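PDB 2DYO: autophagy protein 5 from Saccharomyces cerevisiae, which takes part in autophagic vesicle formation and cytoplasm-to-vacuole transport, and is required for the selective degradation of mitochondria and the nucleus. Local coordinates for residues D6-L11 and K272-D277; E45-N50 and I84-P89; I203-Q208 and S219-S224. All coordinates share one frame; numbering follows the deposited sequence.

Contact 1: D6-L11 and K272-D277; sequences DIKQLL and KLRSFD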
loop_
_atom_site.group_PDB
_atom_site.type_symbol
_atom_site.label_atom_id
_atom_site.label_comp_id
_atom_site.label_asym_id
_atom_site.label_seq_id
_atom_site.Cartn_x
_atom_site.Cartn_y
_atom_site.Cartn_z
ATOM N N ASP A 6 -8.626 1.084 17.534
ATOM C CA ASP A 6 -9.372 2.171 16.916
ATOM C C ASP A 6 -8.518 2.729 15.782
ATOM O O ASP A 6 -9.018 3.012 14.692
ATOM C CB ASP A 6 -9.669 3.274 17.931
ATOM C CG ASP A 6 -10.780 2.899 18.889
ATOM O OD1 ASP A 6 -10.618 1.911 19.636
ATOM O OD2 ASP A 6 -11.820 3.593 18.887
ATOM N N ILE A 7 -7.225 2.881 16.051
ATOM C CA ILE A 7 -6.287 3.388 15.060
ATOM C C ILE A 7 -6.225 2.414 13.884
ATOM O O ILE A 7 -6.329 2.823 12.733
ATOM C CB ILE A 7 -4.871 3.555 15.673
ATOM C CG1 ILE A 7 -4.878 4.702 16.690
ATOM C CG2 ILE A 7 -3.844 3.825 14.572
ATOM C CD1 ILE A 7 -3.577 4.854 17.467
ATOM N N LYS A 8 -6.065 1.126 14.178
ATOM C CA LYS A 8 -5.996 0.113 13.124
ATOM C C LYS A 8 -7.287 0.063 12.313
ATOM O O LYS A 8 -7.261 -0.247 11.124
ATOM C CB LYS A 8 -5.696 -1.268 13.716
ATOM C CG LYS A 8 -4.265 -1.415 14.218
ATOM C CD LYS A 8 -3.946 -2.838 14.627
ATOM C CE LYS A 8 -2.504 -2.960 15.098
ATOM N NZ LYS A 8 -2.147 -4.347 15.492
ATOM N N GLN A 9 -8.411 0.374 12.953
ATOM C CA GLN A 9 -9.695 0.375 12.261
ATOM C C GLN A 9 -9.714 1.515 11.244
ATOM O O GLN A 9 -10.242 1.375 10.143
ATOM C CB GLN A 9 -10.836 0.547 13.265
ATOM C CG GLN A 9 -12.242 0.471 12.666
ATOM C CD GLN A 9 -12.532 -0.860 11.991
ATOM O OE1 GLN A 9 -12.388 -1.002 10.777
ATOM N NE2 GLN A 9 -12.936 -1.846 12.782
ATOM N N LEU A 10 -9.132 2.647 11.622
ATOM C CA LEU A 10 -9.066 3.798 10.734
ATOM C C LEU A 10 -8.196 3.480 9.519
ATOM O O LEU A 10 -8.500 3.889 8.398
ATOM C CB LEU A 10 -8.485 5.013 11.472
ATOM C CG LEU A 10 -9.389 5.690 12.507
ATOM C CD1 LEU A 10 -8.619 6.795 13.223
ATOM C CD2 LEU A 10 -10.617 6.263 11.811
ATOM N N LEU A 11 -7.112 2.748 9.746
ATOM C CA LEU A 11 -6.207 2.378 8.662
ATOM C C LEU A 11 -6.890 1.371 7.750
ATOM O O LEU A 11 -6.750 1.423 6.527
ATOM C CB LEU A 11 -4.919 1.784 9.239
ATOM C CG LEU A 11 -4.111 2.751 10.119
ATOM C CD1 LEU A 11 -2.860 2.060 10.653
ATOM C CD2 LEU A 11 -3.727 3.984 9.291
ATOM N N LYS A 272 1.427 0.372 15.516
ATOM C CA LYS A 272 0.149 0.986 15.181
ATOM C C LYS A 272 -0.060 1.358 13.721
ATOM O O LYS A 272 -1.158 1.184 13.183
ATOM C CB LYS A 272 -0.059 2.221 16.064
ATOM C CG LYS A 272 -0.238 1.861 17.530
ATOM C CD LYS A 272 -0.174 3.076 18.440
ATOM C CE LYS A 272 -0.422 2.654 19.887
ATOM N NZ LYS A 272 -0.057 3.711 20.861
ATOM N N LEU A 273 0.983 1.867 13.077
ATOM C CA LEU A 273 0.856 2.286 11.691
ATOM C C LEU A 273 1.456 1.389 10.604
ATOM O O LEU A 273 1.488 1.778 9.435
ATOM C CB LEU A 273 1.398 3.714 11.552
ATOM C CG LEU A 273 0.371 4.835 11.770
ATOM C CD1 LEU A 273 -0.454 4.580 13.026
ATOM C CD2 LEU A 273 1.088 6.170 11.846
ATOM N N ARG A 274 1.923 0.193 10.958
ATOM C CA ARG A 274 2.481 -0.687 9.928
ATOM C C ARG A 274 1.389 -0.979 8.902
ATOM O O ARG A 274 0.201 -0.931 9.223
ATOM C CB ARG A 274 2.976 -2.004 10.531
ATOM C CG ARG A 274 1.871 -2.894 11.088
ATOM C CD ARG A 274 2.443 -4.213 11.580
ATOM N NE ARG A 274 1.425 -5.034 12.234
ATOM C CZ ARG A 274 1.661 -6.216 12.794
ATOM N NH1 ARG A 274 2.883 -6.725 12.782
ATOM N NH2 ARG A 274 0.672 -6.885 13.374
ATOM N N SER A 275 1.796 -1.271 7.671
ATOM C CA SER A 275 0.855 -1.566 6.601
ATOM C C SER A 275 0.384 -3.024 6.650
ATOM O O SER A 275 0.881 -3.816 7.457
ATOM C CB SER A 275 1.493 -1.248 5.250
ATOM O OG SER A 275 1.848 0.129 5.180
ATOM N N PHE A 276 -0.556 -3.375 5.773
ATOM C CA PHE A 276 -1.137 -4.718 5.753
ATOM C C PHE A 276 -0.211 -5.860 5.327
ATOM O O PHE A 276 -0.602 -7.024 5.400
ATOM C CB PHE A 276 -2.411 -4.725 4.889
ATOM C CG PHE A 276 -2.155 -4.930 3.423
ATOM C CD1 PHE A 276 -2.423 -6.160 2.822
ATOM C CD2 PHE A 276 -1.649 -3.896 2.639
ATOM C CE1 PHE A 276 -2.186 -6.359 1.455
ATOM C CE2 PHE A 276 -1.408 -4.080 1.270
ATOM C CZ PHE A 276 -1.677 -5.317 0.676
ATOM N N ASP A 277 1.001 -5.538 4.883
ATOM C CA ASP A 277 1.949 -6.582 4.498
ATOM C C ASP A 277 2.948 -6.808 5.632
ATOM O O ASP A 277 3.918 -7.547 5.477
ATOM C CB ASP A 277 2.693 -6.215 3.210
ATOM C CG ASP A 277 3.553 -4.973 3.353
ATOM O OD1 ASP A 277 4.307 -4.687 2.400
ATOM O OD2 ASP A 277 3.477 -4.283 4.396
HETATM O O HOH W 1 -2.181 -6.260 13.371
#
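Leu11 sets one methyl, CD1, 3.2 Å from Lys272 O, close to the end of a helix, and the same methyl also reaches the alpha carbon of Leu273. One turn earlier, Ile7 divides its branches between two neighbours. Its CG2 meets Leu273 CD1 at 3.8 Å, the two side chains crossing at about a right angle, while its CD1 lies 4.0 Å from Lys272 CD. Lys272 thus contributes its aliphatic stem here; its NZ goes on to Asp268 and to an acidic side chain on the chain of another protein. On the flank, the extended Lys8 brings NZ to 4.3 Å from Arg274 NH2. One water accepts from both like charges, at 2.9 Å from Lys8 NZ and 2.9 Å from Arg274 NH2, and lies in the guanidinium plane, which probably eases their repulsion. Tyr270 OH holds Arg274 NH1, and Ile189 and Asn193 of helix 185-195 pack on Lys8. Apolar contacts, with no direct hydrogen bond, therefore dock the N-terminal helix 4-12 against the C-terminal end of helix 266-273 in the second ubiquitin-like domain, a helix packing whose surroundings another protein chain also touches.

Contact 2: E45-N50 and I84-P89; sequences ETYLVN and IPWNYP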
loop_
_atom_site.group_PDB
_atom_site.type_symbol
_atom_site.label_atom_id
_atom_site.label_comp_id
_atom_site.label_asym_id
_atom_site.label_seq_id
_atom_site.Cartn_x
_atom_site.Cartn_y
_atom_site.Cartn_z
ATOM N N GLU A 45 -4.947 -0.183 2.219
ATOM C CA GLU A 45 -4.331 -1.453 2.580
ATOM C C GLU A 45 -4.700 -2.617 1.660
ATOM O O GLU A 45 -5.425 -3.536 2.058
ATOM C CB GLU A 45 -4.690 -1.824 4.020
ATOM C CG GLU A 45 -4.317 -0.778 5.068
ATOM C CD GLU A 45 -2.829 -0.718 5.373
ATOM O OE1 GLU A 45 -2.484 -0.106 6.404
ATOM O OE2 GLU A 45 -2.004 -1.261 4.598
ATOM N N THR A 46 -4.196 -2.573 0.431
ATOM C CA THR A 46 -4.427 -3.648 -0.526
ATOM C C THR A 46 -3.472 -3.438 -1.689
ATOM O O THR A 46 -2.625 -2.548 -1.633
ATOM C CB THR A 46 -5.896 -3.663 -1.041
ATOM O OG1 THR A 46 -6.136 -4.886 -1.753
ATOM C CG2 THR A 46 -6.162 -2.480 -1.976
ATOM N N TYR A 47 -3.589 -4.260 -2.728
ATOM C CA TYR A 47 -2.732 -4.125 -3.903
ATOM C C TYR A 47 -3.595 -3.806 -5.123
ATOM O O TYR A 47 -4.725 -4.293 -5.235
ATOM C CB TYR A 47 -1.978 -5.425 -4.207
ATOM C CG TYR A 47 -0.949 -5.848 -3.180
ATOM C CD1 TYR A 47 0.083 -4.991 -2.789
ATOM C CD2 TYR A 47 -0.966 -7.138 -2.656
ATOM C CE1 TYR A 47 1.076 -5.423 -1.902
ATOM C CE2 TYR A 47 0.013 -7.574 -1.777
ATOM C CZ TYR A 47 1.030 -6.722 -1.406
ATOM O OH TYR A 47 2.007 -7.187 -0.555
ATOM N N LEU A 48 -3.051 -3.022 -6.048
ATOM C CA LEU A 48 -3.784 -2.670 -7.261
ATOM C C LEU A 48 -4.123 -3.914 -8.073
ATOM O O LEU A 48 -5.140 -3.976 -8.750
ATOM C CB LEU A 48 -2.949 -1.710 -8.127
ATOM C CG LEU A 48 -2.752 -0.279 -7.605
ATOM C CD1 LEU A 48 -1.742 0.445 -8.494
ATOM C CD2 LEU A 48 -4.077 0.456 -7.594
ATOM N N VAL A 49 -3.243 -4.902 -8.003
ATOM C CA VAL A 49 -3.414 -6.148 -8.729
ATOM C C VAL A 49 -4.670 -6.930 -8.322
ATOM O O VAL A 49 -5.147 -7.793 -9.066
ATOM C CB VAL A 49 -2.146 -6.997 -8.591
ATOM C CG1 VAL A 49 -2.282 -8.005 -7.475
ATOM C CG2 VAL A 49 -1.794 -7.619 -9.929
ATOM N N ASN A 50 -5.226 -6.617 -7.157
ATOM C CA ASN A 50 -6.448 -7.284 -6.716
ATOM C C ASN A 50 -7.651 -6.838 -7.555
ATOM O O ASN A 50 -8.767 -7.351 -7.386
ATOM C CB ASN A 50 -6.704 -6.989 -5.239
ATOM C CG ASN A 50 -5.750 -7.742 -4.341
ATOM O OD1 ASN A 50 -5.614 -7.451 -3.152
ATOM N ND2 ASN A 50 -5.092 -8.741 -4.911
ATOM N N ILE A 84 4.618 2.166 -12.180
ATOM C CA ILE A 84 4.317 2.126 -10.755
ATOM C C ILE A 84 4.179 0.659 -10.322
ATOM O O ILE A 84 3.353 -0.081 -10.856
ATOM C CB ILE A 84 3.021 2.937 -10.458
ATOM C CG1 ILE A 84 2.669 2.864 -8.976
ATOM C CG2 ILE A 84 1.877 2.434 -11.312
ATOM C CD1 ILE A 84 1.440 3.691 -8.612
ATOM N N PRO A 85 4.996 0.225 -9.340
ATOM C CA PRO A 85 5.015 -1.147 -8.805
ATOM C C PRO A 85 3.718 -1.568 -8.120
ATOM O O PRO A 85 3.251 -0.889 -7.209
ATOM C CB PRO A 85 6.180 -1.129 -7.805
ATOM C CG PRO A 85 6.941 0.136 -8.124
ATOM C CD PRO A 85 5.878 1.096 -8.548
ATOM N N TRP A 86 3.143 -2.694 -8.529
ATOM C CA TRP A 86 1.911 -3.134 -7.884
ATOM C C TRP A 86 2.177 -3.774 -6.523
ATOM O O TRP A 86 1.275 -3.854 -5.692
ATOM C CB TRP A 86 1.137 -4.135 -8.765
ATOM C CG TRP A 86 1.818 -5.460 -8.955
ATOM C CD1 TRP A 86 2.542 -5.861 -10.044
ATOM C CD2 TRP A 86 1.899 -6.532 -8.004
ATOM N NE1 TRP A 86 3.076 -7.113 -9.829
ATOM C CE2 TRP A 86 2.697 -7.548 -8.586
ATOM C CE3 TRP A 86 1.378 -6.733 -6.718
ATOM C CZ2 TRP A 86 2.987 -8.746 -7.923
ATOM C CZ3 TRP A 86 1.669 -7.927 -6.057
ATOM C CH2 TRP A 86 2.467 -8.917 -6.663
ATOM N N ASN A 87 3.411 -4.213 -6.288
ATOM C CA ASN A 87 3.743 -4.896 -5.039
ATOM C C ASN A 87 3.986 -4.052 -3.783
ATOM O O ASN A 87 4.731 -4.455 -2.892
ATOM C CB ASN A 87 4.924 -5.861 -5.258
ATOM C CG ASN A 87 6.143 -5.186 -5.858
ATOM O OD1 ASN A 87 7.204 -5.117 -5.228
ATOM N ND2 ASN A 87 6.006 -4.697 -7.078
ATOM N N TYR A 88 3.368 -2.880 -3.722
ATOM C CA TYR A 88 3.460 -2.027 -2.538
ATOM C C TYR A 88 2.024 -1.680 -2.215
ATOM O O TYR A 88 1.205 -1.569 -3.122
ATOM C CB TYR A 88 4.231 -0.732 -2.821
ATOM C CG TYR A 88 5.711 -0.947 -2.973
ATOM C CD1 TYR A 88 6.261 -1.281 -4.207
ATOM C CD2 TYR A 88 6.559 -0.867 -1.870
ATOM C CE1 TYR A 88 7.626 -1.532 -4.342
ATOM C CE2 TYR A 88 7.924 -1.119 -1.991
ATOM C CZ TYR A 88 8.448 -1.451 -3.233
ATOM O OH TYR A 88 9.793 -1.703 -3.356
ATOM N N PRO A 89 1.691 -1.508 -0.926
ATOM C CA PRO A 89 0.299 -1.164 -0.619
ATOM C C PRO A 89 -0.087 0.091 -1.389
ATOM O O PRO A 89 0.737 0.979 -1.587
ATOM C CB PRO A 89 0.321 -0.917 0.890
ATOM C CG PRO A 89 1.423 -1.828 1.369
ATOM C CD PRO A 89 2.492 -1.639 0.304
HETATM O O HOH W 2 3.781 -5.300 -0.110
HETATM O O HOH W 3 -0.517 -1.818 -5.308
#
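Thr46 and Pro89 bring the two backbones to a CA-CA distance of 5.3 Å, and no direct hydrogen bond joins the segments; instead Pro89 CA points its hydrogen at Thr46 O, 3.4 Å away with 143° at the hydrogen. A water supplies the polar link. It accepts from Leu48 N at 2.9 Å and donates to Trp86 O at 2.7 Å and Tyr88 O at 2.8 Å, so one molecule satisfies three main-chain groups belonging to both loops.

Among the side chains, two rings carry the contact. Trp86 turns the edge of its six-membered ring to one face of Tyr47 in a T-shaped stack, with centroids 5.7 Å apart and planes at 89°. With CG between the backbone N and the carbonyl carbon (chi1 67°), the indole folds back beside its own main chain, and its edge faces Tyr47. Its faces are then clasped: Asn87 CB lies over one and Val49 over the opposite one, with Val49 CG1 3.9 Å from Trp86 CE3. Both approach near the rim rather than the ring centre. At the far end of the phenol, a second water lies in the ring plane 2.6 Å from Tyr47 OH and donates to Asn87 O, tying the hydroxyl to the partner backbone.

Tyr47 also meets Phe276 edge-to-face, and the helix 142-159 residues Trp147 and Ala143 pack on Tyr47 and Val49. Leu48 turns to Val90 and Leu93 of helix 90-98. The pair thus joins two strand-to-helix loops of the first ubiquitin-like domain, 37-43 to 52-59 and 82-84 to 90-98, at the end of its beta-grasp fold where the helical region is received.

Contact 3: I203-Q208 and S219-S224; sequences IPLIIQ and SQPTIS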
loop_
_atom_site.group_PDB
_atom_site.type_symbol
_atom_site.label_atom_id
_atom_site.label_comp_id
_atom_site.label_asym_id
_atom_site.label_seq_id
_atom_site.Cartn_x
_atom_site.Cartn_y
_atom_site.Cartn_z
ATOM N N ILE A 203 12.881 -3.962 13.768
ATOM C CA ILE A 203 11.701 -3.344 13.168
ATOM C C ILE A 203 11.692 -3.479 11.643
ATOM O O ILE A 203 12.652 -3.085 10.971
ATOM C CB ILE A 203 11.603 -1.827 13.492
ATOM C CG1 ILE A 203 11.492 -1.600 15.004
ATOM C CG2 ILE A 203 10.384 -1.222 12.784
ATOM C CD1 ILE A 203 10.187 -2.069 15.620
ATOM N N PRO A 204 10.610 -4.049 11.083
ATOM C CA PRO A 204 10.470 -4.222 9.634
ATOM C C PRO A 204 10.133 -2.829 9.106
ATOM O O PRO A 204 8.963 -2.427 9.087
ATOM C CB PRO A 204 9.278 -5.176 9.502
ATOM C CG PRO A 204 9.249 -5.901 10.834
ATOM C CD PRO A 204 9.551 -4.784 11.797
ATOM N N LEU A 205 11.163 -2.097 8.703
ATOM C CA LEU A 205 10.996 -0.736 8.214
ATOM C C LEU A 205 11.529 -0.535 6.805
ATOM O O LEU A 205 12.640 -0.952 6.481
ATOM C CB LEU A 205 11.720 0.236 9.151
ATOM C CG LEU A 205 11.773 1.711 8.734
ATOM C CD1 LEU A 205 10.378 2.329 8.833
ATOM C CD2 LEU A 205 12.758 2.470 9.645
ATOM N N ILE A 206 10.723 0.113 5.976
ATOM C CA ILE A 206 11.111 0.431 4.617
ATOM C C ILE A 206 11.009 1.947 4.523
ATOM O O ILE A 206 10.006 2.536 4.939
ATOM C CB ILE A 206 10.175 -0.237 3.585
ATOM C CG1 ILE A 206 10.464 -1.742 3.556
ATOM C CG2 ILE A 206 10.378 0.399 2.206
ATOM C CD1 ILE A 206 9.561 -2.550 2.657
ATOM N N ILE A 207 12.063 2.573 4.011
ATOM C CA ILE A 207 12.109 4.030 3.873
ATOM C C ILE A 207 12.206 4.383 2.402
ATOM O O ILE A 207 13.068 3.869 1.699
ATOM C CB ILE A 207 13.333 4.619 4.599
ATOM C CG1 ILE A 207 13.297 4.233 6.081
ATOM C CG2 ILE A 207 13.342 6.136 4.445
ATOM C CD1 ILE A 207 14.538 4.655 6.869
ATOM N N GLN A 208 11.321 5.259 1.941
ATOM C CA GLN A 208 11.318 5.655 0.538
ATOM C C GLN A 208 11.182 7.161 0.383
ATOM O O GLN A 208 10.757 7.850 1.308
ATOM C CB GLN A 208 10.146 4.982 -0.194
ATOM C CG GLN A 208 8.766 5.523 0.223
ATOM C CD GLN A 208 7.613 4.898 -0.558
ATOM O OE1 GLN A 208 7.816 4.017 -1.390
ATOM N NE2 GLN A 208 6.398 5.357 -0.289
ATOM N N SER A 219 15.056 1.980 0.961
ATOM C CA SER A 219 15.996 1.228 1.773
ATOM C C SER A 219 15.262 0.484 2.876
ATOM O O SER A 219 14.136 0.833 3.233
ATOM C CB SER A 219 17.022 2.180 2.389
ATOM O OG SER A 219 16.381 3.094 3.257
ATOM N N GLN A 220 15.911 -0.542 3.409
ATOM C CA GLN A 220 15.344 -1.347 4.478
ATOM C C GLN A 220 16.464 -1.548 5.493
ATOM O O GLN A 220 17.095 -2.598 5.546
ATOM C CB GLN A 220 14.850 -2.691 3.924
ATOM C CG GLN A 220 14.299 -3.650 4.974
ATOM C CD GLN A 220 13.856 -4.983 4.386
ATOM O OE1 GLN A 220 13.635 -5.953 5.113
ATOM N NE2 GLN A 220 13.721 -5.034 3.067
ATOM N N PRO A 221 16.728 -0.519 6.311
ATOM C CA PRO A 221 17.777 -0.550 7.331
ATOM C C PRO A 221 17.490 -1.523 8.464
ATOM O O PRO A 221 16.336 -1.748 8.832
ATOM C CB PRO A 221 17.824 0.897 7.808
ATOM C CG PRO A 221 16.373 1.298 7.740
ATOM C CD PRO A 221 15.943 0.727 6.400
ATOM N N THR A 222 18.547 -2.114 9.006
ATOM C CA THR A 222 18.415 -3.045 10.115
ATOM C C THR A 222 18.364 -2.204 11.387
ATOM O O THR A 222 19.285 -1.435 11.666
ATOM C CB THR A 222 19.630 -3.991 10.220
ATOM O OG1 THR A 222 19.790 -4.709 8.993
ATOM C CG2 THR A 222 19.432 -4.979 11.363
ATOM N N ILE A 223 17.292 -2.351 12.154
ATOM C CA ILE A 223 17.129 -1.586 13.384
ATOM C C ILE A 223 16.811 -2.500 14.565
ATOM O O ILE A 223 15.702 -3.025 14.676
ATOM C CB ILE A 223 16.018 -0.541 13.211
ATOM C CG1 ILE A 223 16.438 0.456 12.123
ATOM C CG2 ILE A 223 15.738 0.166 14.534
ATOM C CD1 ILE A 223 15.382 1.461 11.766
ATOM N N SER A 224 17.800 -2.689 15.436
ATOM C CA SER A 224 17.653 -3.543 16.614
ATOM C C SER A 224 16.758 -2.888 17.668
ATOM O O SER A 224 16.875 -1.694 17.936
ATOM C CB SER A 224 19.031 -3.845 17.217
ATOM O OG SER A 224 18.930 -4.751 18.306
HETATM O O HOH W 4 15.251 -4.048 11.213
HETATM O O HOH W 5 13.954 -2.463 7.991
#
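The first beta-hairpin of the second ubiquitin-like domain is joined here by Ile207 and Ser219, an antiparallel hydrogen-bonded pair. Ile207 N reaches Ser219 O at 2.8 Å in a nearly straight bond (171°), and the return bond, Ser219 N to Ile207 O, is also 2.8 Å but more bent, at 151°. Beyond this pair the ladder changes character. Pro221 has no N-H to offer, and Leu205 O instead receives the alpha hydrogen of Gln220, with Gln220 CA 3.4 Å away. Two waters enter the seam: one accepts from Leu205 N and donates to Pro221 O, while the other accepts from Ile223 N and donates to Ile203 O. Direct pairing returns with Ile203 N to Ile223 O at 3.1 Å.

Apolar branches close one side of this wetted stretch. With CG anti to the backbone N (chi1 174°), Leu205 presents CD2 to Ile223 CD1 at 3.5 Å, and Ile207 CD1 reaches Pro221 CG at 3.9 Å, the two side chains crossing at about a right angle. Leu266 of helix 266-273 packs on both Ile203 and Ile223, and strand 280-286 flanks 205-208 along its other edge. This makes a hairpin whose outer strand gives way to a water-bridged loop, set at the edge of a beta-grasp sheet with strand order 2-1-5-3-4.

Along the chain, contact 1 brackets the other two, joining a helix near the N terminus to one near the C terminus; both loops of contact 2 precede the segments of contact 3. Contact 2 belongs to the first ubiquitin-like domain and contact 3 to the second, with centres about 20 Å apart and nearest atoms about 5 Å apart. Contact 1 lies about 16 Å from contact 2 and 18 Å from contact 3, centre to centre. It touches contact 2 directly, Phe276 N probably hydrogen-bonding Glu45 OE2 at 2.8 Å, whereas helix 266-273 connects it with contact 3. The two beta-grasp domains share one strand order, and the touch between contacts 1 and 2 is one place where they meet.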